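Local coordinates for Di-haem cytochrome c peroxidase family protein (Burkholderia thailandensis E264, PDB 6NX0) that carries two covalently attached haems, forms an unusually stable bis-Fe(IV) state and probably acts as a peroxidase that also transfers electrons, at residues P170-Y175 with R194-A199; G187-D192 with Y366-G371. One frame throughout, in Å; residues are numbered along the deposited sequence. Where two conformers were deposited one is given.

Interaction 1: P170-Y175 with R194-A199. With HEC (heme c), chain B.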
ATOM      1  N   PRO A 170      -2.037  -9.102  -6.245  1.00 12.84           N
ATOM      2  CA  PRO A 170      -2.868  -9.869  -7.178  1.00 13.90           C
ATOM      3  C   PRO A 170      -4.220  -9.201  -7.406  1.00 13.82           C
ATOM      4  O   PRO A 170      -4.631  -8.275  -6.704  1.00 12.23           O
ATOM      5  CB  PRO A 170      -3.020 -11.217  -6.486  1.00 14.49           C
ATOM      6  CG  PRO A 170      -2.862 -10.938  -5.046  1.00 21.64           C
ATOM      7  CD  PRO A 170      -1.962  -9.740  -4.921  1.00 13.53           C
ATOM      8  N   ARG A 171      -4.898  -9.670  -8.447  1.00 13.98           N
ATOM      9  CA  ARG A 171      -6.288  -9.285  -8.626  1.00 14.20           C
ATOM     10  C   ARG A 171      -7.096  -9.712  -7.399  1.00 10.67           C
ATOM     11  O   ARG A 171      -6.715 -10.612  -6.649  1.00 12.72           O
ATOM     12  CB  ARG A 171      -6.861  -9.910  -9.908  1.00 17.59           C
ATOM     13  CG  ARG A 171      -6.367  -9.253 -11.217  1.00 17.19           C
ATOM     14  CD  ARG A 171      -7.066  -9.834 -12.505  1.00 19.58           C
ATOM     15  NE  ARG A 171      -8.489 -10.085 -12.243  1.00 29.51           N
ATOM     16  CZ  ARG A 171      -9.121 -11.246 -12.423  1.00 28.16           C
ATOM     17  NH1 ARG A 171      -8.504 -12.297 -12.959  1.00 26.57           N
ATOM     18  NH2 ARG A 171     -10.406 -11.348 -12.090  1.00 28.20           N
ATOM     19  N   ARG A 172      -8.254  -9.069  -7.218  1.00 12.43           N
ATOM     20  CA  ARG A 172      -9.125  -9.410  -6.105  1.00 11.35           C
ATOM     21  C   ARG A 172      -9.605 -10.847  -6.209  1.00 12.59           C
ATOM     22  O   ARG A 172      -9.975 -11.308  -7.287  1.00 15.34           O
ATOM     23  CB  ARG A 172     -10.354  -8.486  -6.061  1.00 13.45           C
ATOM     24  CG  ARG A 172     -10.098  -7.017  -5.762  1.00 13.77           C
ATOM     25  CD  ARG A 172     -11.442  -6.281  -5.702  1.00 14.94           C
ATOM     26  NE  ARG A 172     -12.054  -6.193  -7.023  1.00 13.58           N
ATOM     27  CZ  ARG A 172     -12.171  -5.097  -7.760  1.00 16.02           C
ATOM     28  NH1 ARG A 172     -11.735  -3.922  -7.329  1.00 14.91           N
ATOM     29  NH2 ARG A 172     -12.763  -5.169  -8.947  1.00 18.25           N
ATOM     30  N   HIS A 173      -9.594 -11.541  -5.078  1.00 12.72           N
ATOM     31  CA  HIS A 173     -10.093 -12.911  -5.022  1.00 13.92           C
ATOM     32  C   HIS A 173     -10.389 -13.295  -3.584  1.00 16.09           C
ATOM     33  O   HIS A 173      -9.947 -12.651  -2.632  1.00 16.02           O
ATOM     34  CB  HIS A 173      -9.091 -13.897  -5.654  1.00 14.04           C
ATOM     35  CG  HIS A 173      -7.773 -13.997  -4.936  1.00 14.67           C
ATOM     36  ND1 HIS A 173      -6.769 -13.061  -5.091  1.00 13.99           N
ATOM     37  CD2 HIS A 173      -7.287 -14.932  -4.090  1.00 13.58           C
ATOM     38  CE1 HIS A 173      -5.719 -13.427  -4.378  1.00 15.95           C
ATOM     39  NE2 HIS A 173      -6.004 -14.559  -3.760  1.00 14.69           N
ATOM     40  N   PHE A 174     -11.158 -14.370  -3.434  1.00 16.35           N
ATOM     41  CA  PHE A 174     -11.382 -14.987  -2.144  1.00 14.01           C
ATOM     42  C   PHE A 174     -10.697 -16.347  -2.094  1.00 13.87           C
ATOM     43  O   PHE A 174     -10.537 -17.007  -3.120  1.00 16.52           O
ATOM     44  CB  PHE A 174     -12.876 -15.189  -1.864  1.00 17.36           C
ATOM     45  CG  PHE A 174     -13.607 -13.932  -1.485  1.00 18.95           C
ATOM     46  CD1 PHE A 174     -14.097 -13.096  -2.465  1.00 17.96           C
ATOM     47  CD2 PHE A 174     -13.829 -13.619  -0.163  1.00 25.01           C
ATOM     48  CE1 PHE A 174     -14.794 -11.935  -2.122  1.00 22.08           C
ATOM     49  CE2 PHE A 174     -14.524 -12.442   0.181  1.00 18.76           C
ATOM     50  CZ  PHE A 174     -14.998 -11.629  -0.804  1.00 17.04           C
ATOM     51  N   TYR A 175     -10.293 -16.736  -0.892  1.00 15.57           N
ATOM     52  CA  TYR A 175      -9.630 -18.012  -0.654  1.00 15.00           C
ATOM     53  C   TYR A 175      -9.873 -18.424   0.790  1.00 24.60           C
ATOM     54  O   TYR A 175      -9.681 -17.616   1.701  1.00 23.40           O
ATOM     55  CB  TYR A 175      -8.135 -17.904  -0.936  1.00 17.82           C
ATOM     56  CG  TYR A 175      -7.346 -19.086  -0.441  1.00 20.53           C
ATOM     57  CD1 TYR A 175      -7.472 -20.323  -1.058  1.00 23.14           C
ATOM     58  CD2 TYR A 175      -6.466 -18.965   0.622  1.00 25.26           C
ATOM     59  CE1 TYR A 175      -6.752 -21.420  -0.611  1.00 24.13           C
ATOM     60  CE2 TYR A 175      -5.754 -20.051   1.079  1.00 31.02           C
ATOM     61  CZ  TYR A 175      -5.891 -21.273   0.455  1.00 33.57           C
ATOM     62  OH  TYR A 175      -5.164 -22.351   0.908  1.00 40.48           O
ATOM     63  N   ARG A 194     -10.219  -1.260  -4.236  1.00 11.18           N
ATOM     64  CA  ARG A 194     -11.258  -0.854  -5.182  1.00 10.50           C
ATOM     65  C   ARG A 194     -10.835  -0.878  -6.655  1.00 14.74           C
ATOM     66  O   ARG A 194     -11.722  -0.751  -7.512  1.00 14.01           O
ATOM     67  CB  ARG A 194     -11.779   0.540  -4.828  1.00 13.57           C
ATOM     68  CG  ARG A 194     -10.829   1.673  -5.057  1.00 13.58           C
ATOM     69  CD  ARG A 194     -11.463   2.991  -4.574  1.00 18.81           C
ATOM     70  NE  ARG A 194     -10.602   4.146  -4.801  1.00 18.29           N
ATOM     71  CZ  ARG A 194      -9.595   4.501  -4.011  1.00 17.48           C
ATOM     72  NH1 ARG A 194      -8.883   5.574  -4.313  1.00 23.00           N
ATOM     73  NH2 ARG A 194      -9.289   3.790  -2.926  1.00 15.84           N
ATOM     74  N   ALA A 195      -9.548  -1.060  -6.990  1.00 11.14           N
ATOM     75  CA  ALA A 195      -9.109  -1.246  -8.372  1.00 12.15           C
ATOM     76  C   ALA A 195      -8.582  -2.668  -8.531  1.00 11.61           C
ATOM     77  O   ALA A 195      -7.823  -3.144  -7.699  1.00 12.73           O
ATOM     78  CB  ALA A 195      -8.029  -0.236  -8.774  1.00 11.82           C
ATOM     79  N   ASP A 196      -8.978  -3.348  -9.598  1.00 12.04           N
ATOM     80  CA  ASP A 196      -8.591  -4.737  -9.758  1.00 12.19           C
ATOM     81  C   ASP A 196      -7.199  -4.868 -10.358  1.00 13.17           C
ATOM     82  O   ASP A 196      -6.510  -5.852 -10.086  1.00 15.44           O
ATOM     83  CB  ASP A 196      -9.616  -5.448 -10.644  1.00 14.22           C
ATOM     84  CG  ASP A 196      -9.555  -6.953 -10.538  1.00 19.58           C
ATOM     85  OD1 ASP A 196      -9.475  -7.469  -9.404  1.00 17.38           O
ATOM     86  OD2 ASP A 196      -9.616  -7.620 -11.614  1.00 21.68           O
ATOM     87  N   THR A 197      -6.761  -3.861 -11.120  1.00 12.44           N
ATOM     88  CA  THR A 197      -5.507  -3.900 -11.865  1.00 11.69           C
ATOM     89  C   THR A 197      -4.846  -2.531 -11.822  1.00 11.42           C
ATOM     90  O   THR A 197      -5.471  -1.522 -11.512  1.00 12.87           O
ATOM     91  CB  THR A 197      -5.727  -4.266 -13.335  1.00 16.42           C
ATOM     92  OG1 THR A 197      -6.459  -3.216 -13.966  1.00 16.20           O
ATOM     93  CG2 THR A 197      -6.478  -5.594 -13.477  1.00 20.60           C
ATOM     94  N   LEU A 198      -3.543  -2.529 -12.116  1.00 14.32           N
ATOM     95  CA  LEU A 198      -2.797  -1.277 -12.250  1.00 11.52           C
ATOM     96  C   LEU A 198      -3.378  -0.374 -13.335  1.00 14.19           C
ATOM     97  O   LEU A 198      -3.388   0.851 -13.195  1.00 14.73           O
ATOM     98  CB  LEU A 198      -1.326  -1.591 -12.534  1.00 13.56           C
ATOM     99  CG  LEU A 198      -0.593  -2.226 -11.355  1.00 14.73           C
ATOM    100  CD1 LEU A 198       0.740  -2.846 -11.794  1.00 14.92           C
ATOM    101  CD2 LEU A 198      -0.352  -1.173 -10.272  1.00 14.67           C
ATOM    102  N   ALA A 199      -3.867  -0.951 -14.425  1.00 15.56           N
ATOM    103  CA  ALA A 199      -4.463  -0.126 -15.472  1.00 18.45           C
ATOM    104  C   ALA A 199      -5.674   0.638 -14.955  1.00 16.50           C
ATOM    105  O   ALA A 199      -5.839   1.832 -15.239  1.00 21.39           O
ATOM    106  CB  ALA A 199      -4.839  -0.994 -16.671  1.00 21.44           C
TER
HETATM  107 FE   HEC B 601      -0.672   7.075  -6.454  1.00  9.09          FE
HETATM  108  CHA HEC B 601      -1.907   4.530  -4.452  1.00  8.80           C
HETATM  109  CHB HEC B 601      -0.009   4.811  -8.897  1.00  9.78           C
HETATM  110  CHC HEC B 601      -0.375   9.613  -8.755  1.00  8.13           C
HETATM  111  CHD HEC B 601      -1.495   9.405  -4.055  1.00 10.45           C
HETATM  112  NA  HEC B 601      -0.830   5.055  -6.595  1.00  8.03           N
HETATM  113  C1A HEC B 601      -1.393   4.191  -5.677  1.00  8.73           C
HETATM  114  C2A HEC B 601      -1.296   2.853  -6.191  1.00  7.17           C
HETATM  115  C3A HEC B 601      -0.670   2.926  -7.374  1.00  7.48           C
HETATM  116  C4A HEC B 601      -0.453   4.314  -7.695  1.00  8.09           C
HETATM  117  CMA HEC B 601      -0.419   1.782  -8.349  1.00 10.25           C
HETATM  118  CAA HEC B 601      -1.829   1.593  -5.484  1.00 10.89           C
HETATM  119  CBA HEC B 601      -0.717   0.921  -4.699  1.00 10.77           C
HETATM  120  CGA HEC B 601      -1.194  -0.230  -3.852  1.00 13.90           C
HETATM  121  O1A HEC B 601      -0.289  -0.934  -3.314  1.00 12.21           O
HETATM  122  O2A HEC B 601      -2.434  -0.349  -3.606  1.00 11.92           O
HETATM  123  NB  HEC B 601      -0.296   7.211  -8.444  1.00  8.88           N
HETATM  124  C1B HEC B 601      -0.070   6.127  -9.281  1.00  9.30           C
HETATM  125  C2B HEC B 601       0.149   6.633 -10.609  1.00 10.00           C
HETATM  126  C3B HEC B 601      -0.053   7.954 -10.603  1.00  8.49           C
HETATM  127  C4B HEC B 601      -0.297   8.339  -9.234  1.00  8.65           C
HETATM  128  CMB HEC B 601       0.476   5.746 -11.816  1.00 10.83           C
HETATM  129  CAB HEC B 601       0.082   8.961 -11.764  1.00  8.77           C
HETATM  130  CBB HEC B 601      -1.036   8.704 -12.804  1.00 10.92           C
HETATM  131  NC  HEC B 601      -0.871   9.101  -6.404  1.00  7.89           N
HETATM  132  C1C HEC B 601      -0.651   9.964  -7.470  1.00  7.26           C
HETATM  133  C2C HEC B 601      -0.581  11.300  -6.921  1.00  9.92           C
HETATM  134  C3C HEC B 601      -0.853  11.268  -5.613  1.00  9.03           C
HETATM  135  C4C HEC B 601      -1.074   9.878  -5.271  1.00  8.19           C
HETATM  136  CMC HEC B 601      -0.137  12.532  -7.725  1.00  9.50           C
HETATM  137  CAC HEC B 601      -0.564  12.370  -4.579  1.00  9.41           C
HETATM  138  CBC HEC B 601      -1.504  13.571  -4.751  1.00  8.73           C
HETATM  139  ND  HEC B 601      -1.483   6.971  -4.597  1.00  8.40           N
HETATM  140  C1D HEC B 601      -1.713   8.083  -3.762  1.00  8.39           C
HETATM  141  C2D HEC B 601      -2.380   7.618  -2.573  1.00  7.21           C
HETATM  142  C3D HEC B 601      -2.565   6.151  -2.723  1.00  9.64           C
HETATM  143  C4D HEC B 601      -1.983   5.808  -3.992  1.00  8.53           C
HETATM  144  CMD HEC B 601      -2.907   8.495  -1.453  1.00  9.29           C
HETATM  145  CAD HEC B 601      -3.269   5.198  -1.739  1.00  9.51           C
HETATM  146  CBD HEC B 601      -4.750   5.479  -1.853  1.00  9.76           C
HETATM  147  CGD HEC B 601      -5.617   4.385  -1.253  1.00 13.01           C
HETATM  148  O1D HEC B 601      -5.057   3.403  -0.720  1.00 13.68           O
HETATM  149  O2D HEC B 601      -6.863   4.595  -1.269  1.00 13.74           O
HETATM  150  O   HOH W   1     -10.976  -9.856  -9.421  1.00 15.37           O
HETATM  151  O   HOH W   2     -13.064  -2.561  -9.793  1.00 26.57           O
HETATM  152  O   HOH W   3      -2.811   7.098  -6.919  1.00 21.79           O
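D196 pushes its carboxylate between R171 and R172, and each oxygen takes a different donor. OD2 accepts from NE of R171 at 2.8 Å, a salt bridge formed on the syn side of the carboxylate, with the guanidinium and carboxylate planes steeply inclined to each other. OD1 accepts the backbone N of R172 at 3.0 Å, almost end-on. The carboxylate reaches both because CG stands anti to the backbone N of D196 (chi1 -162°). R172 bends its chain at chi3 and lays one guanidinium face over CB of D196, with NH2 to CB at 3.6 Å. Its long charge pairing with OD1 comes from above the guanidinium plane, and NH1 is bonded instead to G193 O. An aspartate fits here: it is short, charged and two-pronged.

That carboxylate with R171 NE and R172 N is the close-packed part; the water-mediated edge at R172 and R194 is looser. Water 1 joins OD1 of D196 to O of R172, donating 2.8 Å to each, while water 2 accepts from NH2 of R172 and donates to O of R194. R194 itself turns to the haem, its NH2 bonding straight to propionate O2D at 3.0 Å, and the same NH2 also pairs with D192.

The contact lies near the surface: T197 N-caps helix 198-201, which packs against helix 245-260, and strand 173-175 pairs with strand 184-186 and lies beside strand 81-84.

Interaction 2: G187-D192 with Y366-G371. With HEC (heme c), chain B.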
ATOM      1  N   GLY A 187      -6.059  -9.250  -2.344  1.00 12.48           N
ATOM      2  CA  GLY A 187      -5.779  -8.570  -3.592  1.00 11.28           C
ATOM      3  C   GLY A 187      -6.603  -7.316  -3.787  1.00 11.26           C
ATOM      4  O   GLY A 187      -7.362  -6.876  -2.926  1.00 12.70           O
ATOM      5  N   GLY A 188      -6.446  -6.750  -4.966  1.00 10.44           N
ATOM      6  CA  GLY A 188      -6.952  -5.430  -5.306  1.00  9.42           C
ATOM      7  C   GLY A 188      -5.990  -4.335  -4.908  1.00 10.94           C
ATOM      8  O   GLY A 188      -5.309  -4.410  -3.884  1.00 11.52           O
ATOM      9  N   LEU A 189      -5.956  -3.290  -5.736  1.00 12.74           N
ATOM     10  CA  LEU A 189      -5.109  -2.140  -5.483  0.53 11.97           C
ATOM     11  C   LEU A 189      -5.891  -1.053  -4.758  1.00 10.07           C
ATOM     12  O   LEU A 189      -7.126  -1.027  -4.741  1.00 10.69           O
ATOM     13  CB  LEU A 189      -4.512  -1.620  -6.792  0.53 11.48           C
ATOM     14  CG  LEU A 189      -3.520  -2.612  -7.404  0.53 12.64           C
ATOM     15  CD1 LEU A 189      -3.412  -2.389  -8.893  0.53 15.80           C
ATOM     16  CD2 LEU A 189      -2.154  -2.468  -6.757  0.53 12.05           C
ATOM     17  N   PHE A 190      -5.128  -0.160  -4.128  1.00 10.75           N
ATOM     18  CA  PHE A 190      -5.567   0.739  -3.068  1.00  8.34           C
ATOM     19  C   PHE A 190      -5.810  -0.045  -1.774  1.00  7.95           C
ATOM     20  O   PHE A 190      -5.986  -1.272  -1.785  1.00 10.59           O
ATOM     21  CB  PHE A 190      -6.827   1.540  -3.428  1.00 10.78           C
ATOM     22  CG  PHE A 190      -6.673   2.452  -4.613  1.00 12.18           C
ATOM     23  CD1 PHE A 190      -5.795   3.532  -4.567  1.00 14.41           C
ATOM     24  CD2 PHE A 190      -7.431   2.258  -5.759  1.00 11.41           C
ATOM     25  CE1 PHE A 190      -5.686   4.403  -5.649  1.00 13.87           C
ATOM     26  CE2 PHE A 190      -7.325   3.120  -6.841  1.00 13.91           C
ATOM     27  CZ  PHE A 190      -6.470   4.200  -6.785  1.00 12.91           C
ATOM     28  N   SER A 191      -5.843   0.660  -0.647  1.00 10.20           N
ATOM     29  CA  SER A 191      -5.961   0.008   0.651  1.00  9.73           C
ATOM     30  C   SER A 191      -7.336  -0.591   0.885  1.00 11.24           C
ATOM     31  O   SER A 191      -7.478  -1.428   1.786  1.00 10.76           O
ATOM     32  CB  SER A 191      -5.646   0.978   1.776  1.00 12.43           C
ATOM     33  OG  SER A 191      -4.272   1.316   1.780  1.00 17.19           O
ATOM     34  N   ASP A 192      -8.334  -0.193   0.091  1.00 10.69           N
ATOM     35  CA  ASP A 192      -9.662  -0.798   0.116  1.00  9.49           C
ATOM     36  C   ASP A 192      -9.913  -1.688  -1.098  1.00  9.84           C
ATOM     37  O   ASP A 192     -11.052  -2.121  -1.330  1.00 11.73           O
ATOM     38  CB  ASP A 192     -10.723   0.294   0.229  1.00  9.97           C
ATOM     39  CG  ASP A 192     -10.673   1.292  -0.922  1.00 13.21           C
ATOM     40  OD1 ASP A 192     -10.040   0.996  -1.954  1.00 12.40           O
ATOM     41  OD2 ASP A 192     -11.276   2.387  -0.800  1.00 13.83           O
ATOM     42  N   TYR A 366     -11.685  -2.862   7.713  1.00 10.49           N
ATOM     43  CA  TYR A 366     -10.639  -3.682   7.129  1.00 10.56           C
ATOM     44  C   TYR A 366      -9.875  -2.901   6.069  1.00 10.62           C
ATOM     45  O   TYR A 366     -10.462  -2.160   5.276  1.00 10.36           O
ATOM     46  CB  TYR A 366     -11.213  -4.941   6.489  1.00 11.21           C
ATOM     47  CG  TYR A 366     -11.564  -6.046   7.452  1.00  9.01           C
ATOM     48  CD1 TYR A 366     -12.592  -5.917   8.383  1.00 10.23           C
ATOM     49  CD2 TYR A 366     -10.872  -7.250   7.413  1.00  9.44           C
ATOM     50  CE1 TYR A 366     -12.889  -6.963   9.275  1.00 10.77           C
ATOM     51  CE2 TYR A 366     -11.177  -8.283   8.260  1.00 11.15           C
ATOM     52  CZ  TYR A 366     -12.182  -8.137   9.185  1.00 10.96           C
ATOM     53  OH  TYR A 366     -12.454  -9.203  10.037  1.00 14.66           O
ATOM     54  N   LEU A 367      -8.566  -3.117   6.039  1.00  9.24           N
ATOM     55  CA  LEU A 367      -7.651  -2.481   5.101  1.00 10.02           C
ATOM     56  C   LEU A 367      -6.636  -3.517   4.642  1.00 10.64           C
ATOM     57  O   LEU A 367      -6.338  -4.470   5.363  1.00 10.12           O
ATOM     58  CB  LEU A 367      -6.945  -1.283   5.754  1.00  9.65           C
ATOM     59  CG  LEU A 367      -7.862  -0.135   6.146  1.00 10.78           C
ATOM     60  CD1 LEU A 367      -7.123   0.787   7.118  1.00 13.25           C
ATOM     61  CD2 LEU A 367      -8.299   0.607   4.882  1.00 11.53           C
ATOM     62  N   ARG A 368      -6.098  -3.333   3.440  1.00  9.46           N
ATOM     63  CA  ARG A 368      -5.145  -4.301   2.898  1.00 10.38           C
ATOM     64  C   ARG A 368      -3.833  -4.232   3.676  1.00 13.21           C
ATOM     65  O   ARG A 368      -3.267  -3.154   3.867  1.00 11.69           O
ATOM     66  CB  ARG A 368      -4.880  -4.065   1.403  1.00  9.41           C
ATOM     67  CG  ARG A 368      -4.462  -5.356   0.651  1.00 10.51           C
ATOM     68  CD  ARG A 368      -4.077  -5.134  -0.829  1.00 10.88           C
ATOM     69  NE  ARG A 368      -2.766  -4.490  -0.884  1.00  8.96           N
ATOM     70  CZ  ARG A 368      -2.439  -3.431  -1.603  1.00  9.26           C
ATOM     71  NH1 ARG A 368      -3.293  -2.870  -2.453  1.00 11.58           N
ATOM     72  NH2 ARG A 368      -1.220  -2.938  -1.459  1.00 11.14           N
ATOM     73  N   THR A 369      -3.347  -5.386   4.129  1.00 10.61           N
ATOM     74  CA  THR A 369      -2.090  -5.415   4.865  1.00  9.48           C
ATOM     75  C   THR A 369      -0.963  -4.957   3.954  1.00  8.45           C
ATOM     76  O   THR A 369      -0.727  -5.588   2.912  1.00 10.61           O
ATOM     77  CB  THR A 369      -1.828  -6.810   5.379  1.00 10.51           C
ATOM     78  OG1 THR A 369      -2.910  -7.157   6.263  1.00 11.81           O
ATOM     79  CG2 THR A 369      -0.496  -6.859   6.094  1.00  9.66           C
ATOM     80  N   PRO A 370      -0.259  -3.876   4.283  1.00  9.55           N
ATOM     81  CA  PRO A 370       0.788  -3.374   3.386  1.00 11.19           C
ATOM     82  C   PRO A 370       2.068  -4.164   3.543  1.00 10.62           C
ATOM     83  O   PRO A 370       2.411  -4.604   4.641  1.00 10.41           O
ATOM     84  CB  PRO A 370       0.988  -1.931   3.864  1.00 11.72           C
ATOM     85  CG  PRO A 370       0.679  -2.006   5.327  1.00  9.35           C
ATOM     86  CD  PRO A 370      -0.412  -3.024   5.484  1.00 11.48           C
ATOM     87  N   GLY A 371       2.796  -4.312   2.442  1.00 11.72           N
ATOM     88  CA  GLY A 371       4.145  -4.827   2.542  1.00 12.35           C
ATOM     89  C   GLY A 371       5.015  -3.807   3.241  1.00 10.70           C
ATOM     90  O   GLY A 371       4.740  -2.615   3.198  1.00 11.37           O
TER
HETATM   91 FE   HEC B 601      -0.672   7.075  -6.454  1.00  9.09          FE
HETATM   92  CHA HEC B 601      -1.907   4.530  -4.452  1.00  8.80           C
HETATM   93  CHB HEC B 601      -0.009   4.811  -8.897  1.00  9.78           C
HETATM   94  CHC HEC B 601      -0.375   9.613  -8.755  1.00  8.13           C
HETATM   95  CHD HEC B 601      -1.495   9.405  -4.055  1.00 10.45           C
HETATM   96  NA  HEC B 601      -0.830   5.055  -6.595  1.00  8.03           N
HETATM   97  C1A HEC B 601      -1.393   4.191  -5.677  1.00  8.73           C
HETATM   98  C2A HEC B 601      -1.296   2.853  -6.191  1.00  7.17           C
HETATM   99  C3A HEC B 601      -0.670   2.926  -7.374  1.00  7.48           C
HETATM  100  C4A HEC B 601      -0.453   4.314  -7.695  1.00  8.09           C
HETATM  101  CMA HEC B 601      -0.419   1.782  -8.349  1.00 10.25           C
HETATM  102  CAA HEC B 601      -1.829   1.593  -5.484  1.00 10.89           C
HETATM  103  CBA HEC B 601      -0.717   0.921  -4.699  1.00 10.77           C
HETATM  104  CGA HEC B 601      -1.194  -0.230  -3.852  1.00 13.90           C
HETATM  105  O1A HEC B 601      -0.289  -0.934  -3.314  1.00 12.21           O
HETATM  106  O2A HEC B 601      -2.434  -0.349  -3.606  1.00 11.92           O
HETATM  107  NB  HEC B 601      -0.296   7.211  -8.444  1.00  8.88           N
HETATM  108  C1B HEC B 601      -0.070   6.127  -9.281  1.00  9.30           C
HETATM  109  C2B HEC B 601       0.149   6.633 -10.609  1.00 10.00           C
HETATM  110  C3B HEC B 601      -0.053   7.954 -10.603  1.00  8.49           C
HETATM  111  C4B HEC B 601      -0.297   8.339  -9.234  1.00  8.65           C
HETATM  112  CMB HEC B 601       0.476   5.746 -11.816  1.00 10.83           C
HETATM  113  CAB HEC B 601       0.082   8.961 -11.764  1.00  8.77           C
HETATM  114  CBB HEC B 601      -1.036   8.704 -12.804  1.00 10.92           C
HETATM  115  NC  HEC B 601      -0.871   9.101  -6.404  1.00  7.89           N
HETATM  116  C1C HEC B 601      -0.651   9.964  -7.470  1.00  7.26           C
HETATM  117  C2C HEC B 601      -0.581  11.300  -6.921  1.00  9.92           C
HETATM  118  C3C HEC B 601      -0.853  11.268  -5.613  1.00  9.03           C
HETATM  119  C4C HEC B 601      -1.074   9.878  -5.271  1.00  8.19           C
HETATM  120  CMC HEC B 601      -0.137  12.532  -7.725  1.00  9.50           C
HETATM  121  CAC HEC B 601      -0.564  12.370  -4.579  1.00  9.41           C
HETATM  122  CBC HEC B 601      -1.504  13.571  -4.751  1.00  8.73           C
HETATM  123  ND  HEC B 601      -1.483   6.971  -4.597  1.00  8.40           N
HETATM  124  C1D HEC B 601      -1.713   8.083  -3.762  1.00  8.39           C
HETATM  125  C2D HEC B 601      -2.380   7.618  -2.573  1.00  7.21           C
HETATM  126  C3D HEC B 601      -2.565   6.151  -2.723  1.00  9.64           C
HETATM  127  C4D HEC B 601      -1.983   5.808  -3.992  1.00  8.53           C
HETATM  128  CMD HEC B 601      -2.907   8.495  -1.453  1.00  9.29           C
HETATM  129  CAD HEC B 601      -3.269   5.198  -1.739  1.00  9.51           C
HETATM  130  CBD HEC B 601      -4.750   5.479  -1.853  1.00  9.76           C
HETATM  131  CGD HEC B 601      -5.617   4.385  -1.253  1.00 13.01           C
HETATM  132  O1D HEC B 601      -5.057   3.403  -0.720  1.00 13.68           O
HETATM  133  O2D HEC B 601      -6.863   4.595  -1.269  1.00 13.74           O
HETATM  134  O   HOH W   4      -2.795  -0.699   2.823  1.00 14.89           O
HETATM  135  O   HOH W   3      -2.811   7.098  -6.919  1.00 21.79           O
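NH1 of R368 is shared between two oxygens: the carbonyl O of G188 at 2.9 Å, met on a lone pair in the carbonyl plane, and propionate oxygen O2A of the haem, also at 2.9 Å. NH2 completes a bidentate arginine-carboxylate pair by bonding O1A at 2.9 Å. In this MauG/cytochrome c peroxidase-type diheme protein, loop 187-192 and strand 367-368, 174 residues apart in sequence, meet at the propionates of the first haem, whose iron carries H126 and a water.

The arginine suits its place because it is long and has several N-H groups in one plane. With CG anti to the backbone N (chi1 -153°) and a bend at chi3 (74°), the guanidinium presents its edge to the propionate.

The loop supplies backbone donors. F190 N gives O2A a second bond at 2.8 Å, and S191 N reaches O1D of the other propionate at 2.9 Å, so consecutive amides hold separate propionates. G187 and G188 adopt backbone angles that would press a CB against the preceding carbonyl, which calls for glycine. The F190 ring lies against the propionate arm of O1D.

Strand 367-368 is fastened by R368 N to S191 O at 2.9 Å. L367, packed on CB of S191, touches the second haem. Finally, water 4 joins the segments, lying 2.7 Å from OG of S191 and donating to O of R368 at 2.7 Å.

Overall arrangement
Interaction 1 is a surface contact and interaction 2 a buried one, their centres about 10 Å apart, and their segments alternate along the chain. The loop 187-192 joins them: its G188 N probably bonds P170 O at 2.9 Å, its L189 N probably bonds A195 O at 2.7 Å, and a classic beta bulge sets R194 and A195 opposite L189. Both contacts pair arginine with carboxylate, two arginines on D196 in interaction 1 and R368 on a propionate in interaction 2, where the F190 amide shares the hold. R194 of interaction 1 and S191 of interaction 2 bind the two oxygens of the haem's other propionate, O2D and O1D.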